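Side-chain contacts in beta-fructofuranosidase (Bifidobacterium adolescentis, PDB 6NOB), which probably hydrolyses terminal beta-fructofuranosyl residues, as sucrose-cleaving enzymes of glycoside hydrolase family 32 do: residues H224-T227 with S232-T235; A256-A259 with G264-F267. All coordinates share one frame; numbering follows the deposited sequence.

In the fold
Interactions 1 and 2 follow one another along the chain, their centres about 11 Å apart on the same side of the chain's centre, in the five-bladed beta-propeller catalytic domain of family 32. Interaction 1 closes a hairpin within one four-stranded blade; interaction 2 closes the loop from that blade's last strand to the next blade. Tyr265 brings them into touch, with Ser232 O 3.6 Å from Tyr265 CE2 and Val234 O 3.7 Å from Tyr265 CB. Glu236 bridges them, its OE2 bonding to His224, its OE1 to the backbone N of Phe267 and its carbonyl to the 1,2-ethanediol. Phe267 directly precedes the Arg-Asp-Pro motif, whose aspartate probably stabilises the transition state, as in family 32 relatives.

Interaction 1: residues H224-T227 with S232-T235; sequences HLET and SSVT
Two flat groups, the His224 imidazole and the Glu226 carboxylate, meet the forked side chain of Val234. The carboxylate lies at the ring's edge, where His224 NE2 donates to Glu226 OE1 at 2.9 Å; the acceptor is only 6° out of the ring plane and is met on its anti side. Phe195 stacks on the imidazole, and Glu236 OE2 is hydrogen-bonded to ND1, so both ring nitrogens are bonded and the ring's rotation is fixed. Val234 CG1 comes obliquely to His224 CE1 at 3.8 Å. Its other branch, CG2, packs against the extended Glu226 chain, 3.5 Å from Glu226 CD. An alanine in place of Glu226 would probably leave His224 NE2 without its acceptor and uncover Val234 CG2.

Leu225 and Thr235 occupy the other face of the sheet as an antiparallel hydrogen-bonded pair. Leu225 N gives to Thr235 O at 3.0 Å, and Thr235 N returns a bond of 2.7 Å to Leu225 O. Beyond this pair Ser233 takes over: its OG stands between backbone N and carbonyl carbon (chi1 77°) and accepts from Thr227 N at 2.8 Å, while also bonding to Asp230 O. Thr235 OG1 donates to Ser233 O at 3.0 Å from above the carbonyl plane. Side-chain hydroxyls thus tie together the loop of a beta-hairpin joining strands 216-227 and 235-243, the two central strands of a propeller blade.

Interaction 2: residues A256-A259 with G264-F267; sequences ALRA and GYDF. With EDO (1,2-ethanediol), chain C.
The Phe267 CB points toward the 256-259 segment, and with CG anti to the backbone N (chi1 170°) the ring lies under the start of Arg258, whose chain leaves beside its own N and bends at chi3 (-45°) to carry the guanidinium on to Tyr265. Over one face of the phenylalanine, Arg258 CA makes a CH-pi contact 4.3 Å from the centroid of the Phe267 ring, offset toward the rim. Arg258 CG comes tighter, 3.4 Å from Phe267 CD2, and Ala256 O lies at the ring's edge. Farther along, Arg258 CD packs 3.2 Å from Gly264 O. The guanidinium then presents one face to the edge of Tyr265, with Tyr265 CD1 over the centre of the guanidinium; the two planes are 57° apart, and the closest pair is Arg258 NH2 with Tyr265 CE1 at 3.4 Å. This edge approach is not a parallel stack of the cation on the ring.

A 1,2-ethanediol, probably from the crystallisation liquor, spans the bend of the arginine. Its O2 accepts a hydrogen bond from Arg258 N and its O1 one from Arg258 NE, both at 2.8 Å and nearly straight; O1 lies in the guanidinium plane, at its edge.

Phe263 meets the Phe267 ring edge-to-face, and Arg258 also touches Phe263. Asp266 points away from the 256-259 segment and makes salt bridges with Arg268 and Arg372. The loop so packed links strand 253-256, the edge strand of its four-stranded sheet, to strand 268-273 of the next sheet, with Leu257 lying on Tyr237 of strand 235-243.

Interaction 1: residues H224-T227 with S232-T235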
ATOM      1  N   HIS A 224      -6.384 -16.426  -1.641  1.00 34.27           N
ATOM      2  CA  HIS A 224      -7.689 -16.150  -2.224  1.00 29.17           C
ATOM      3  C   HIS A 224      -7.931 -17.100  -3.387  1.00 34.96           C
ATOM      4  O   HIS A 224      -7.061 -17.266  -4.250  1.00 32.14           O
ATOM      5  CB  HIS A 224      -7.777 -14.696  -2.693  1.00 31.69           C
ATOM      6  CG  HIS A 224      -9.115 -14.307  -3.243  1.00 32.05           C
ATOM      7  ND1 HIS A 224     -10.037 -13.584  -2.516  1.00 32.58           N
ATOM      8  CD2 HIS A 224      -9.679 -14.520  -4.456  1.00 33.55           C
ATOM      9  CE1 HIS A 224     -11.113 -13.377  -3.254  1.00 31.29           C
ATOM     10  NE2 HIS A 224     -10.922 -13.936  -4.435  1.00 29.99           N
ATOM     11  N   LEU A 225      -9.105 -17.726  -3.396  1.00 36.33           N
ATOM     12  CA  LEU A 225      -9.541 -18.584  -4.492  1.00 34.14           C
ATOM     13  C   LEU A 225     -10.991 -18.254  -4.797  1.00 38.22           C
ATOM     14  O   LEU A 225     -11.840 -18.307  -3.901  1.00 38.65           O
ATOM     15  CB  LEU A 225      -9.389 -20.065  -4.135  1.00 30.35           C
ATOM     16  CG  LEU A 225     -10.129 -21.049  -5.038  1.00 32.78           C
ATOM     17  CD1 LEU A 225      -9.532 -21.052  -6.440  1.00 26.88           C
ATOM     18  CD2 LEU A 225     -10.103 -22.443  -4.431  1.00 32.42           C
ATOM     19  N   GLU A 226     -11.277 -17.918  -6.054  1.00 34.22           N
ATOM     20  CA  GLU A 226     -12.609 -17.469  -6.433  1.00 36.82           C
ATOM     21  C   GLU A 226     -12.926 -17.917  -7.852  1.00 39.47           C
ATOM     22  O   GLU A 226     -12.106 -17.742  -8.757  1.00 44.73           O
ATOM     23  CB  GLU A 226     -12.722 -15.945  -6.328  1.00 36.02           C
ATOM     24  CG  GLU A 226     -13.995 -15.375  -6.931  1.00 40.82           C
ATOM     25  CD  GLU A 226     -14.087 -13.869  -6.783  1.00 45.38           C
ATOM     26  OE1 GLU A 226     -13.127 -13.264  -6.260  1.00 45.16           O
ATOM     27  OE2 GLU A 226     -15.116 -13.290  -7.192  1.00 52.19           O
ATOM     28  N   THR A 227     -14.112 -18.488  -8.036  1.00 33.12           N
ATOM     29  CA  THR A 227     -14.623 -18.789  -9.366  1.00 39.10           C
ATOM     30  C   THR A 227     -15.151 -17.504  -9.990  1.00 42.92           C
ATOM     31  O   THR A 227     -16.087 -16.897  -9.460  1.00 46.52           O
ATOM     32  CB  THR A 227     -15.725 -19.845  -9.281  1.00 41.13           C
ATOM     33  OG1 THR A 227     -15.243 -20.982  -8.552  1.00 37.29           O
ATOM     34  CG2 THR A 227     -16.167 -20.282 -10.674  1.00 32.01           C
ATOM     35  N   SER A 232     -20.284 -16.068  -4.313  1.00 38.99           N
ATOM     36  CA  SER A 232     -20.488 -17.082  -3.287  1.00 37.64           C
ATOM     37  C   SER A 232     -19.436 -18.179  -3.318  1.00 36.30           C
ATOM     38  O   SER A 232     -19.469 -19.063  -2.454  1.00 41.55           O
ATOM     39  CB  SER A 232     -21.884 -17.693  -3.433  1.00 35.86           C
ATOM     40  OG  SER A 232     -21.901 -18.693  -4.436  1.00 35.29           O
ATOM     41  N   SER A 233     -18.520 -18.148  -4.281  1.00 38.54           N
ATOM     42  CA  SER A 233     -17.430 -19.107  -4.372  1.00 38.24           C
ATOM     43  C   SER A 233     -16.141 -18.601  -3.740  1.00 37.95           C
ATOM     44  O   SER A 233     -15.145 -19.332  -3.735  1.00 42.95           O
ATOM     45  CB  SER A 233     -17.167 -19.461  -5.838  1.00 36.85           C
ATOM     46  OG  SER A 233     -16.447 -18.422  -6.481  1.00 41.87           O
ATOM     47  N   VAL A 234     -16.136 -17.373  -3.214  1.00 29.43           N
ATOM     48  CA  VAL A 234     -14.912 -16.790  -2.673  1.00 36.19           C
ATOM     49  C   VAL A 234     -14.437 -17.625  -1.491  1.00 36.88           C
ATOM     50  O   VAL A 234     -15.173 -17.834  -0.520  1.00 38.08           O
ATOM     51  CB  VAL A 234     -15.135 -15.325  -2.277  1.00 37.14           C
ATOM     52  CG1 VAL A 234     -14.027 -14.849  -1.345  1.00 35.23           C
ATOM     53  CG2 VAL A 234     -15.210 -14.442  -3.519  1.00 32.57           C
ATOM     54  N   THR A 235     -13.201 -18.107  -1.574  1.00 39.55           N
ATOM     55  CA  THR A 235     -12.596 -18.959  -0.555  1.00 35.34           C
ATOM     56  C   THR A 235     -11.324 -18.272  -0.070  1.00 36.39           C
ATOM     57  O   THR A 235     -10.293 -18.315  -0.749  1.00 35.49           O
ATOM     58  CB  THR A 235     -12.301 -20.347  -1.121  1.00 31.23           C
ATOM     59  OG1 THR A 235     -13.487 -20.879  -1.725  1.00 34.27           O
ATOM     60  CG2 THR A 235     -11.829 -21.292  -0.027  1.00 31.74           C
TER

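Interaction 2: residues A256-A259 with G264-F267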
ATOM      1  N   ALA A 256      -5.489 -20.417   9.659  1.00 34.31           N
ATOM      2  CA  ALA A 256      -6.767 -19.918  10.166  1.00 37.26           C
ATOM      3  C   ALA A 256      -7.810 -19.934   9.061  1.00 36.22           C
ATOM      4  O   ALA A 256      -7.608 -19.326   8.004  1.00 35.45           O
ATOM      5  CB  ALA A 256      -6.614 -18.507  10.737  1.00 22.14           C
ATOM      6  N   LEU A 257      -8.923 -20.616   9.313  1.00 40.01           N
ATOM      7  CA  LEU A 257     -10.079 -20.628   8.430  1.00 36.34           C
ATOM      8  C   LEU A 257     -11.222 -19.841   9.061  1.00 36.64           C
ATOM      9  O   LEU A 257     -11.197 -19.508  10.249  1.00 36.11           O
ATOM     10  CB  LEU A 257     -10.529 -22.063   8.135  1.00 31.03           C
ATOM     11  CG  LEU A 257      -9.432 -23.084   7.841  1.00 35.56           C
ATOM     12  CD1 LEU A 257     -10.048 -24.451   7.606  1.00 31.72           C
ATOM     13  CD2 LEU A 257      -8.605 -22.652   6.638  1.00 34.32           C
ATOM     14  N   ARG A 258     -12.232 -19.545   8.246  1.00 39.89           N
ATOM     15  CA  ARG A 258     -13.442 -18.911   8.758  1.00 35.01           C
ATOM     16  C   ARG A 258     -14.041 -19.759   9.873  1.00 34.80           C
ATOM     17  O   ARG A 258     -14.237 -20.969   9.715  1.00 35.02           O
ATOM     18  CB  ARG A 258     -14.452 -18.704   7.625  1.00 31.07           C
ATOM     19  CG  ARG A 258     -13.978 -17.710   6.564  1.00 34.34           C
ATOM     20  CD  ARG A 258     -15.048 -17.373   5.537  1.00 36.44           C
ATOM     21  NE  ARG A 258     -15.741 -18.563   5.066  1.00 48.26           N
ATOM     22  CZ  ARG A 258     -17.052 -18.754   5.163  1.00 37.61           C
ATOM     23  NH1 ARG A 258     -17.824 -17.825   5.702  1.00 38.28           N
ATOM     24  NH2 ARG A 258     -17.589 -19.871   4.709  1.00 46.37           N
ATOM     25  N   ALA A 259     -14.316 -19.121  11.013  1.00 31.83           N
ATOM     26  CA  ALA A 259     -14.683 -19.874  12.209  1.00 32.51           C
ATOM     27  C   ALA A 259     -16.030 -20.574  12.059  1.00 37.36           C
ATOM     28  O   ALA A 259     -16.233 -21.643  12.643  1.00 43.06           O
ATOM     29  CB  ALA A 259     -14.692 -18.953  13.430  1.00 30.67           C
ATOM     30  N   GLY A 264     -18.419 -13.660   6.834  1.00 42.20           N
ATOM     31  CA  GLY A 264     -18.435 -13.316   5.427  1.00 39.30           C
ATOM     32  C   GLY A 264     -17.379 -14.092   4.666  1.00 40.31           C
ATOM     33  O   GLY A 264     -16.322 -14.433   5.200  1.00 40.62           O
ATOM     34  N   TYR A 265     -17.682 -14.401   3.403  1.00 38.72           N
ATOM     35  CA  TYR A 265     -16.682 -15.040   2.555  1.00 35.04           C
ATOM     36  C   TYR A 265     -15.429 -14.183   2.438  1.00 37.81           C
ATOM     37  O   TYR A 265     -14.318 -14.717   2.341  1.00 35.58           O
ATOM     38  CB  TYR A 265     -17.271 -15.330   1.176  1.00 36.51           C
ATOM     39  CG  TYR A 265     -18.308 -16.428   1.184  1.00 36.89           C
ATOM     40  CD1 TYR A 265     -18.070 -17.631   1.840  1.00 36.32           C
ATOM     41  CD2 TYR A 265     -19.529 -16.261   0.541  1.00 35.21           C
ATOM     42  CE1 TYR A 265     -19.022 -18.639   1.852  1.00 39.41           C
ATOM     43  CE2 TYR A 265     -20.484 -17.257   0.550  1.00 31.33           C
ATOM     44  CZ  TYR A 265     -20.225 -18.444   1.205  1.00 39.43           C
ATOM     45  OH  TYR A 265     -21.174 -19.439   1.211  1.00 46.13           O
ATOM     46  N   ASP A 266     -15.587 -12.860   2.448  1.00 38.93           N
ATOM     47  CA  ASP A 266     -14.454 -11.954   2.586  1.00 35.83           C
ATOM     48  C   ASP A 266     -13.870 -12.096   3.988  1.00 40.50           C
ATOM     49  O   ASP A 266     -14.529 -11.765   4.980  1.00 36.12           O
ATOM     50  CB  ASP A 266     -14.894 -10.514   2.332  1.00 35.85           C
ATOM     51  CG  ASP A 266     -15.515 -10.325   0.959  1.00 41.96           C
ATOM     52  OD1 ASP A 266     -14.766 -10.376  -0.038  1.00 39.42           O
ATOM     53  OD2 ASP A 266     -16.748 -10.124   0.879  1.00 41.26           O
ATOM     54  N   PHE A 267     -12.634 -12.584   4.069  1.00 34.61           N
ATOM     55  CA  PHE A 267     -12.010 -12.911   5.346  1.00 33.23           C
ATOM     56  C   PHE A 267     -10.499 -12.890   5.152  1.00 37.24           C
ATOM     57  O   PHE A 267      -9.892 -13.937   4.903  1.00 39.13           O
ATOM     58  CB  PHE A 267     -12.512 -14.277   5.829  1.00 37.29           C
ATOM     59  CG  PHE A 267     -11.770 -14.835   7.014  1.00 35.09           C
ATOM     60  CD1 PHE A 267     -11.818 -14.202   8.246  1.00 28.31           C
ATOM     61  CD2 PHE A 267     -11.059 -16.022   6.904  1.00 29.78           C
ATOM     62  CE1 PHE A 267     -11.146 -14.726   9.340  1.00 26.54           C
ATOM     63  CE2 PHE A 267     -10.392 -16.551   7.992  1.00 30.57           C
ATOM     64  CZ  PHE A 267     -10.434 -15.900   9.211  1.00 28.31           C
TER
HETATM   65  C1  EDO C 802     -12.831 -21.504   4.086  1.00 43.27           C
HETATM   66  O1  EDO C 802     -13.933 -20.638   4.383  1.00 35.74           O
HETATM   67  C2  EDO C 802     -11.506 -20.852   4.471  1.00 42.00           C
HETATM   68  O2  EDO C 802     -11.678 -19.955   5.577  1.00 37.50           O